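Local coordinates for protein ORF99 (Acidianus Filamentous Virus 1, PDB 3DF6) that is of unknown function in its archaeal virus but withstands heat and acid and belongs to a family related to the anti-CRISPR protein AcrID1, at residues 12-17 with 88-93; 60-65 with 70-75. The protein carries 2 engineered substitutions. One frame throughout, in Å; residues are numbered along the deposited sequence.

Contact 1 (12-17 with 88-93); sequences KVVDLF and LSIKGV. With CA (calcium ion), chain J.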
ATOM      1  N   LYS C  12      -9.074  -4.783  -2.718  1.00 13.74           N
ATOM      2  CA  LYS C  12      -9.284  -4.662  -1.285  1.00 13.82           C
ATOM      3  C   LYS C  12      -8.517  -3.497  -0.630  1.00 13.56           C
ATOM      4  O   LYS C  12      -9.056  -2.821   0.264  1.00 12.75           O
ATOM      5  CB  LYS C  12      -8.918  -5.977  -0.604  1.00 14.37           C
ATOM      6  CG  LYS C  12      -9.179  -6.016   0.895  1.00 18.57           C
ATOM      7  CD  LYS C  12     -10.662  -5.803   1.256  1.00 25.72           C
ATOM      8  CE  LYS C  12     -10.881  -6.101   2.739  1.00 27.79           C
ATOM      9  NZ  LYS C  12     -12.297  -5.955   3.190  1.00 31.23           N
ATOM     10  N   VAL C  13      -7.260  -3.299  -1.038  1.00 12.96           N
ATOM     11  CA  VAL C  13      -6.467  -2.143  -0.587  1.00 13.23           C
ATOM     12  C   VAL C  13      -7.252  -0.868  -0.873  1.00 13.24           C
ATOM     13  O   VAL C  13      -7.404  -0.015   0.014  1.00 13.56           O
ATOM     14  CB  VAL C  13      -5.033  -2.110  -1.228  1.00 13.31           C
ATOM     15  CG1 VAL C  13      -4.323  -0.734  -1.028  1.00 12.98           C
ATOM     16  CG2 VAL C  13      -4.151  -3.247  -0.664  1.00 11.82           C
ATOM     17  N   VAL C  14      -7.767  -0.747  -2.096  1.00 13.05           N
ATOM     18  CA  VAL C  14      -8.518   0.447  -2.498  1.00 13.64           C
ATOM     19  C   VAL C  14      -9.804   0.563  -1.658  1.00 14.30           C
ATOM     20  O   VAL C  14     -10.117   1.644  -1.134  1.00 13.60           O
ATOM     21  CB  VAL C  14      -8.767   0.486  -4.057  1.00 13.92           C
ATOM     22  CG1 VAL C  14      -9.744   1.594  -4.460  1.00 14.52           C
ATOM     23  CG2 VAL C  14      -7.455   0.662  -4.784  1.00 12.47           C
ATOM     24  N   ASP C  15     -10.515  -0.556  -1.495  1.00 13.95           N
ATOM     25  CA  ASP C  15     -11.679  -0.576  -0.617  1.00 14.89           C
ATOM     26  C   ASP C  15     -11.373  -0.081   0.808  1.00 13.95           C
ATOM     27  O   ASP C  15     -12.128   0.719   1.357  1.00 13.20           O
ATOM     28  CB  ASP C  15     -12.284  -1.977  -0.557  1.00 15.01           C
ATOM     29  CG  ASP C  15     -12.986  -2.344  -1.838  1.00 18.85           C
ATOM     30  OD1 ASP C  15     -13.338  -1.419  -2.602  1.00 20.87           O
ATOM     31  OD2 ASP C  15     -13.180  -3.553  -2.086  1.00 24.71           O
ATOM     32  N   LEU C  16     -10.268  -0.559   1.381  1.00 12.69           N
ATOM     33  CA  LEU C  16      -9.883  -0.219   2.753  1.00 12.49           C
ATOM     34  C   LEU C  16      -9.478   1.255   2.854  1.00 12.02           C
ATOM     35  O   LEU C  16      -9.698   1.921   3.880  1.00 10.89           O
ATOM     36  CB  LEU C  16      -8.713  -1.102   3.205  1.00 12.28           C
ATOM     37  CG  LEU C  16      -9.049  -2.542   3.575  1.00 13.35           C
ATOM     38  CD1 LEU C  16      -7.749  -3.352   3.615  1.00 14.85           C
ATOM     39  CD2 LEU C  16      -9.774  -2.621   4.919  1.00 15.23           C
ATOM     40  N   PHE C  17      -8.869   1.743   1.788  1.00 11.80           N
ATOM     41  CA  PHE C  17      -8.539   3.147   1.653  1.00 13.48           C
ATOM     42  C   PHE C  17      -9.812   3.995   1.629  1.00 13.96           C
ATOM     43  O   PHE C  17      -9.918   4.975   2.383  1.00 13.70           O
ATOM     44  CB  PHE C  17      -7.656   3.392   0.406  1.00 13.66           C
ATOM     45  CG  PHE C  17      -7.600   4.837  -0.022  1.00 14.05           C
ATOM     46  CD1 PHE C  17      -6.942   5.784   0.765  1.00 11.52           C
ATOM     47  CD2 PHE C  17      -8.235   5.250  -1.192  1.00 12.70           C
ATOM     48  CE1 PHE C  17      -6.901   7.135   0.398  1.00 12.53           C
ATOM     49  CE2 PHE C  17      -8.198   6.604  -1.589  1.00 12.89           C
ATOM     50  CZ  PHE C  17      -7.542   7.549  -0.785  1.00 12.21           C
ATOM     51  N   LEU C  88       0.890   0.462 -13.207  1.00 12.25           N
ATOM     52  CA  LEU C  88       2.267   0.752 -12.818  1.00 12.07           C
ATOM     53  C   LEU C  88       2.367   1.374 -11.436  1.00 11.92           C
ATOM     54  O   LEU C  88       3.392   1.240 -10.759  1.00 11.54           O
ATOM     55  CB  LEU C  88       2.939   1.666 -13.847  1.00 12.25           C
ATOM     56  CG  LEU C  88       2.960   1.053 -15.259  1.00 12.66           C
ATOM     57  CD1 LEU C  88       3.333   2.149 -16.252  1.00 14.08           C
ATOM     58  CD2 LEU C  88       3.947  -0.094 -15.308  1.00 14.00           C
ATOM     59  N   SER C  89       1.301   2.055 -11.036  1.00 12.59           N
ATOM     60  CA  SER C  89       1.213   2.694  -9.715  0.50 13.68           C
ATOM     61  C   SER C  89      -0.243   2.947  -9.343  1.00 13.91           C
ATOM     62  O   SER C  89      -1.096   3.131 -10.237  1.00 13.53           O
ATOM     63  CB  SER C  89       1.987   4.019  -9.702  0.50 13.78           C
ATOM     64  OG  SER C  89       2.044   4.556  -8.386  0.50 17.71           O
ATOM     65  N   ILE C  90      -0.517   2.939  -8.035  1.00 14.33           N
ATOM     66  CA  ILE C  90      -1.776   3.318  -7.445  1.00 15.32           C
ATOM     67  C   ILE C  90      -1.422   4.176  -6.204  1.00 15.47           C
ATOM     68  O   ILE C  90      -0.524   3.812  -5.431  1.00 14.45           O
ATOM     69  CB  ILE C  90      -2.639   2.084  -7.005  1.00 15.60           C
ATOM     70  CG1 ILE C  90      -2.849   1.105  -8.167  1.00 15.98           C
ATOM     71  CG2 ILE C  90      -4.031   2.573  -6.528  1.00 16.76           C
ATOM     72  CD1 ILE C  90      -3.613  -0.246  -7.809  1.00 16.51           C
ATOM     73  N   LYS C  91      -2.107   5.309  -6.039  1.00 15.02           N
ATOM     74  CA  LYS C  91      -1.883   6.203  -4.911  1.00 16.40           C
ATOM     75  C   LYS C  91      -3.212   6.726  -4.391  1.00 15.98           C
ATOM     76  O   LYS C  91      -4.079   7.141  -5.180  1.00 16.01           O
ATOM     77  CB  LYS C  91      -0.984   7.369  -5.310  1.00 16.06           C
ATOM     78  CG  LYS C  91      -0.663   8.375  -4.182  1.00 19.45           C
ATOM     79  CD  LYS C  91       0.303   9.450  -4.720  1.00 20.38           C
ATOM     80  CE  LYS C  91       0.617  10.553  -3.705  1.00 23.20           C
ATOM     81  NZ  LYS C  91       1.047   9.987  -2.385  1.00 26.60           N
ATOM     82  N   GLY C  92      -3.362   6.693  -3.064  1.00 14.58           N
ATOM     83  CA  GLY C  92      -4.594   7.131  -2.408  1.00 13.88           C
ATOM     84  C   GLY C  92      -4.259   8.281  -1.481  1.00 14.26           C
ATOM     85  O   GLY C  92      -3.363   8.165  -0.647  1.00 13.07           O
ATOM     86  N   VAL C  93      -4.985   9.382  -1.636  1.00 13.95           N
ATOM     87  CA  VAL C  93      -4.722  10.629  -0.925  1.00 15.55           C
ATOM     88  C   VAL C  93      -6.033  11.118  -0.289  1.00 14.90           C
ATOM     89  O   VAL C  93      -7.107  10.926  -0.854  1.00 14.09           O
ATOM     90  CB  VAL C  93      -4.146  11.654  -1.976  1.00 16.83           C
ATOM     91  CG1 VAL C  93      -4.386  13.077  -1.619  1.00 20.70           C
ATOM     92  CG2 VAL C  93      -2.651  11.404  -2.195  1.00 17.98           C
TER
HETATM   93 CA    CA J 102     -14.089  -1.057  -4.732  1.00 37.53          CA
HETATM   94  O   HOH W   1     -14.613  -3.627  -4.430  1.00 35.86           O
HETATM   95  O   HOH W   2     -11.686  -1.221  -5.152  1.00 28.03           O
HETATM   96  O   HOH W   3     -14.343   1.316  -5.459  1.00 37.45           O
HETATM   97  O   HOH W   4     -15.377  -2.006  -6.494  1.00 30.33           O
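The ring of F17 lies against the backbone of strand 84-96 at G92, whose CA sits over one face, 3.7 Å from the centroid of the F17 ring and 24° off its normal. This is a CH-pi contact offset toward the rim, with G92 CA 3.4 Å from F17 CZ. At the edge, in the ring plane, comes the carbonyl carbon of V93, while V93 N approaches F17 CZ obliquely at 3.3 Å. Elsewhere the same ring meets F25 edge-to-face. With CG anti to the backbone N (chi1 163°), the F17 side chain leaves the helix for the strand, and because G92 has no side chain the ring can settle directly on the peptide. One helical turn earlier, V14 CG2 and I90 CG2 meet loosely at 4.3 Å; L41 and L73 touch both residues.

On another side of the helix the other flat group, the D15 carboxylate, binds calcium through a single oxygen, OD1 standing 2.3 Å from the ion. D15 OD2 instead accepts a hydrogen bond from water 1, one of the four waters bound to the metal, so that this water bridges ion and carboxylate and would steady the rotation of the group. V13 and L16 pack on L9 of the second subunit.

Chemically, no hydrogen bond crosses the contact; helix and strand, running nearly parallel, meet through a ring laid on a glycine peptide and one loose aliphatic touch, with L41, L73 and F25 packing around them. The charge of D15 is kept apart at the calcium, which should stabilise the ionised carboxylate.

Contact 2 (60-65 with 70-75); sequences EYSYDA and MKKLFV. Engineered in segment 70-75: M70 (natural residue Ile).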
ATOM      1  N   GLU C  60      -7.182  10.265 -12.223  1.00 15.04           N
ATOM      2  CA  GLU C  60      -7.446  10.716 -10.876  1.00 15.75           C
ATOM      3  C   GLU C  60      -8.940  10.551 -10.629  1.00 14.91           C
ATOM      4  O   GLU C  60      -9.745  11.153 -11.324  1.00 14.82           O
ATOM      5  CB  GLU C  60      -7.048  12.178 -10.761  1.00 15.85           C
ATOM      6  CG  GLU C  60      -7.322  12.790  -9.405  1.00 19.63           C
ATOM      7  CD  GLU C  60      -7.033  14.290  -9.425  1.00 26.52           C
ATOM      8  OE1 GLU C  60      -6.256  14.743 -10.301  1.00 26.77           O
ATOM      9  OE2 GLU C  60      -7.587  15.012  -8.582  1.00 27.50           O
ATOM     10  N   TYR C  61      -9.290   9.718  -9.663  1.00 14.18           N
ATOM     11  CA  TYR C  61     -10.685   9.441  -9.326  1.00 13.86           C
ATOM     12  C   TYR C  61     -10.982   9.993  -7.947  1.00 13.97           C
ATOM     13  O   TYR C  61     -10.254   9.719  -7.007  1.00 13.41           O
ATOM     14  CB  TYR C  61     -10.937   7.946  -9.328  1.00 14.36           C
ATOM     15  CG  TYR C  61     -10.565   7.280 -10.639  1.00 14.93           C
ATOM     16  CD1 TYR C  61     -11.365   7.438 -11.777  1.00 15.21           C
ATOM     17  CD2 TYR C  61      -9.423   6.503 -10.738  1.00 14.74           C
ATOM     18  CE1 TYR C  61     -11.017   6.815 -13.008  1.00 17.49           C
ATOM     19  CE2 TYR C  61      -9.073   5.871 -11.941  1.00 16.19           C
ATOM     20  CZ  TYR C  61      -9.867   6.033 -13.060  1.00 16.89           C
ATOM     21  OH  TYR C  61      -9.511   5.401 -14.231  1.00 19.61           O
ATOM     22  N   SER C  62     -12.065  10.756  -7.833  1.00 14.07           N
ATOM     23  CA  SER C  62     -12.446  11.392  -6.573  1.00 13.71           C
ATOM     24  C   SER C  62     -13.728  10.734  -6.024  1.00 13.41           C
ATOM     25  O   SER C  62     -14.649  10.414  -6.794  1.00 12.02           O
ATOM     26  CB  SER C  62     -12.635  12.905  -6.805  1.00 14.03           C
ATOM     27  OG  SER C  62     -11.401  13.472  -7.266  1.00 17.03           O
ATOM     28  N   TYR C  63     -13.771  10.527  -4.700  1.00 12.03           N
ATOM     29  CA  TYR C  63     -14.896   9.869  -4.036  1.00 13.06           C
ATOM     30  C   TYR C  63     -15.302  10.743  -2.852  1.00 14.35           C
ATOM     31  O   TYR C  63     -14.449  11.054  -2.000  1.00 12.42           O
ATOM     32  CB  TYR C  63     -14.507   8.450  -3.532  1.00 12.96           C
ATOM     33  CG  TYR C  63     -13.853   7.552  -4.588  1.00 13.38           C
ATOM     34  CD1 TYR C  63     -14.590   6.542  -5.222  1.00 15.82           C
ATOM     35  CD2 TYR C  63     -12.519   7.729  -4.961  1.00 15.58           C
ATOM     36  CE1 TYR C  63     -14.007   5.722  -6.190  1.00 15.09           C
ATOM     37  CE2 TYR C  63     -11.927   6.914  -5.929  1.00 15.76           C
ATOM     38  CZ  TYR C  63     -12.688   5.915  -6.536  1.00 15.10           C
ATOM     39  OH  TYR C  63     -12.112   5.103  -7.488  1.00 16.03           O
ATOM     40  N   ASP C  64     -16.574  11.147  -2.798  1.00 15.74           N
ATOM     41  CA  ASP C  64     -17.078  11.938  -1.666  1.00 18.84           C
ATOM     42  C   ASP C  64     -17.036  11.034  -0.430  1.00 20.31           C
ATOM     43  O   ASP C  64     -17.618   9.968  -0.433  1.00 20.23           O
ATOM     44  CB  ASP C  64     -18.527  12.380  -1.898  1.00 19.19           C
ATOM     45  CG  ASP C  64     -18.714  13.174  -3.178  0.80 22.54           C
ATOM     46  OD1 ASP C  64     -17.762  13.873  -3.614  0.80 22.23           O
ATOM     47  OD2 ASP C  64     -19.845  13.098  -3.740  0.80 26.67           O
ATOM     48  N   ALA C  65     -16.296  11.408   0.584  1.00 23.94           N
ATOM     49  CA  ALA C  65     -16.118  10.474   1.701  1.00 26.91           C
ATOM     50  C   ALA C  65     -17.072  10.759   2.837  1.00 28.89           C
ATOM     51  O   ALA C  65     -17.739   9.862   3.364  1.00 30.92           O
ATOM     52  CB  ALA C  65     -14.685  10.484   2.194  1.00 27.23           C
HETATM   53  N   MSE C  70     -12.728  14.186   1.112  1.00 18.60           N
HETATM   54  CA  MSE C  70     -12.734  13.545  -0.180  1.00 20.96           C
HETATM   55  C   MSE C  70     -11.586  12.541  -0.249  0.70 17.99           C
HETATM   56  O   MSE C  70     -10.509  12.789   0.272  1.00 18.02           O
HETATM   57  CB  MSE C  70     -12.594  14.614  -1.252  0.70 20.09           C
HETATM   58  CG  MSE C  70     -11.955  14.128  -2.482  0.70 24.92           C
HETATM   59 SE   MSE C  70     -12.334  15.337  -3.881  0.70 37.22          SE
HETATM   60  CE  MSE C  70     -10.733  16.405  -3.872  0.70 35.22           C
ATOM     61  N   LYS C  71     -11.828  11.393  -0.862  1.00 16.56           N
ATOM     62  CA  LYS C  71     -10.771  10.415  -1.110  1.00 15.85           C
ATOM     63  C   LYS C  71     -10.403  10.530  -2.574  1.00 15.94           C
ATOM     64  O   LYS C  71     -11.297  10.590  -3.431  1.00 14.60           O
ATOM     65  CB  LYS C  71     -11.236   8.983  -0.806  1.00 16.11           C
ATOM     66  CG  LYS C  71     -11.438   8.591   0.668  1.00 15.67           C
ATOM     67  CD  LYS C  71     -10.136   8.195   1.329  1.00 16.32           C
ATOM     68  CE  LYS C  71     -10.304   7.915   2.830  1.00 14.39           C
ATOM     69  NZ  LYS C  71      -8.947   7.607   3.357  1.00 12.86           N
ATOM     70  N   LYS C  72      -9.105  10.599  -2.863  1.00 15.25           N
ATOM     71  CA  LYS C  72      -8.643  10.638  -4.252  1.00 17.24           C
ATOM     72  C   LYS C  72      -7.735   9.459  -4.549  1.00 16.63           C
ATOM     73  O   LYS C  72      -6.826   9.143  -3.766  1.00 15.56           O
ATOM     74  CB  LYS C  72      -7.907  11.930  -4.577  1.00 17.57           C
ATOM     75  CG  LYS C  72      -8.805  13.201  -4.509  1.00 21.19           C
ATOM     76  CD  LYS C  72      -7.964  14.420  -4.948  1.00 22.70           C
ATOM     77  CE  LYS C  72      -8.787  15.690  -5.023  1.00 28.12           C
ATOM     78  NZ  LYS C  72      -7.950  16.968  -5.128  1.00 32.64           N
ATOM     79  N   LEU C  73      -7.999   8.829  -5.686  1.00 15.81           N
ATOM     80  CA  LEU C  73      -7.251   7.665  -6.150  1.00 15.84           C
ATOM     81  C   LEU C  73      -6.578   7.960  -7.487  1.00 15.81           C
ATOM     82  O   LEU C  73      -7.233   8.340  -8.455  1.00 15.83           O
ATOM     83  CB  LEU C  73      -8.207   6.472  -6.309  1.00 15.27           C
ATOM     84  CG  LEU C  73      -7.528   5.130  -6.600  1.00 16.91           C
ATOM     85  CD1 LEU C  73      -6.868   4.589  -5.277  1.00 16.96           C
ATOM     86  CD2 LEU C  73      -8.496   4.140  -7.217  1.00 15.79           C
ATOM     87  N   PHE C  74      -5.260   7.801  -7.540  1.00 15.90           N
ATOM     88  CA  PHE C  74      -4.522   7.981  -8.779  1.00 15.57           C
ATOM     89  C   PHE C  74      -4.065   6.612  -9.271  1.00 15.58           C
ATOM     90  O   PHE C  74      -3.415   5.879  -8.525  1.00 14.83           O
ATOM     91  CB  PHE C  74      -3.295   8.861  -8.536  1.00 15.63           C
ATOM     92  CG  PHE C  74      -3.623  10.239  -8.079  1.00 16.56           C
ATOM     93  CD1 PHE C  74      -3.696  11.275  -9.000  1.00 15.89           C
ATOM     94  CD2 PHE C  74      -3.855  10.512  -6.721  1.00 18.17           C
ATOM     95  CE1 PHE C  74      -3.994  12.576  -8.595  1.00 18.69           C
ATOM     96  CE2 PHE C  74      -4.170  11.812  -6.297  1.00 19.97           C
ATOM     97  CZ  PHE C  74      -4.245  12.849  -7.245  1.00 18.89           C
ATOM     98  N   VAL C  75      -4.396   6.277 -10.519  1.00 15.31           N
ATOM     99  CA  VAL C  75      -4.002   4.998 -11.113  1.00 15.04           C
ATOM    100  C   VAL C  75      -3.206   5.287 -12.372  1.00 15.12           C
ATOM    101  O   VAL C  75      -3.699   5.923 -13.298  1.00 14.55           O
ATOM    102  CB  VAL C  75      -5.224   4.080 -11.465  1.00 15.52           C
ATOM    103  CG1 VAL C  75      -4.750   2.734 -12.001  1.00 14.75           C
ATOM    104  CG2 VAL C  75      -6.121   3.866 -10.247  1.00 15.62           C
TER
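Strands 60-64 and 70-75 run antiparallel, their axes 4.6 Å apart at closest approach. Y61 with L73 and Y63 with K71 are hydrogen-bonded pairs, each closed by two backbone bonds between N and O, all 2.8 Å except K71 N to Y63 O at 2.9 Å. Three of the four are close to straight; Y63 N to K71 O is more bent, at 151° about the hydrogen. The non-hydrogen-bonded pairs alternate with them: S62 with K72 between, E60 with F74 and D64 with M70 at the ends. CA-H...O contacts such as K72 CA to Y61 O reinforce the ladder.

On the face of E60, S62 and K72, the extended E60 chain runs alongside the F74 ring and points the same way, E60 CG reaching F74 CE1 at 3.4 Å with carboxylate and ring planes 36° apart. E60 OE2 makes a long salt bridge to K72 NZ (4.0 Å), whose stronger partner is D95. The selenium of M70, an engineered methionine present as selenomethionine, rests 3.8 Å from S62 CB.

On the other face the Y63 ring turns its edge to the strand, K71 O lying in its plane, and Y63 CE2 touches L73 CB at 3.8 Å. Y61 likewise presents its edge to V75, CE2 to CG2 4.0 Å. K71 bends at chi2 (-83°), carrying NZ away to D20 and N94.

The two strands form a beta hairpin within the antiparallel sheet, with strands 47-53 and 84-96 flanking it. Helix 35-42 packs on Y61 and accepts the Y63 hydroxyl at I42 O, while helix 3-18 touches Y63, K71 and L73.

The centres of the two contacts lie about 10 Å apart, and both involve the same antiparallel sheet, where strand 84-96 of contact 1 neighbours strand 69-80 of contact 2. In sequence the hairpin of contact 2 falls entirely between segments 12-17 and 88-93, so the long-range helix-strand contact brackets a local one. Probable hydrogen bonds, F74 N to K91 O and V93 N to K72 O, stitch the adjoining strands together, and F17 of contact 1 also reaches contact 2, its CZ packing on K72 O and its backbone O receiving a weak bond from K71 NZ. Helix 3-18 is thereby joined to two successive strands, uniting the N-terminal and C-terminal parts of this small protein.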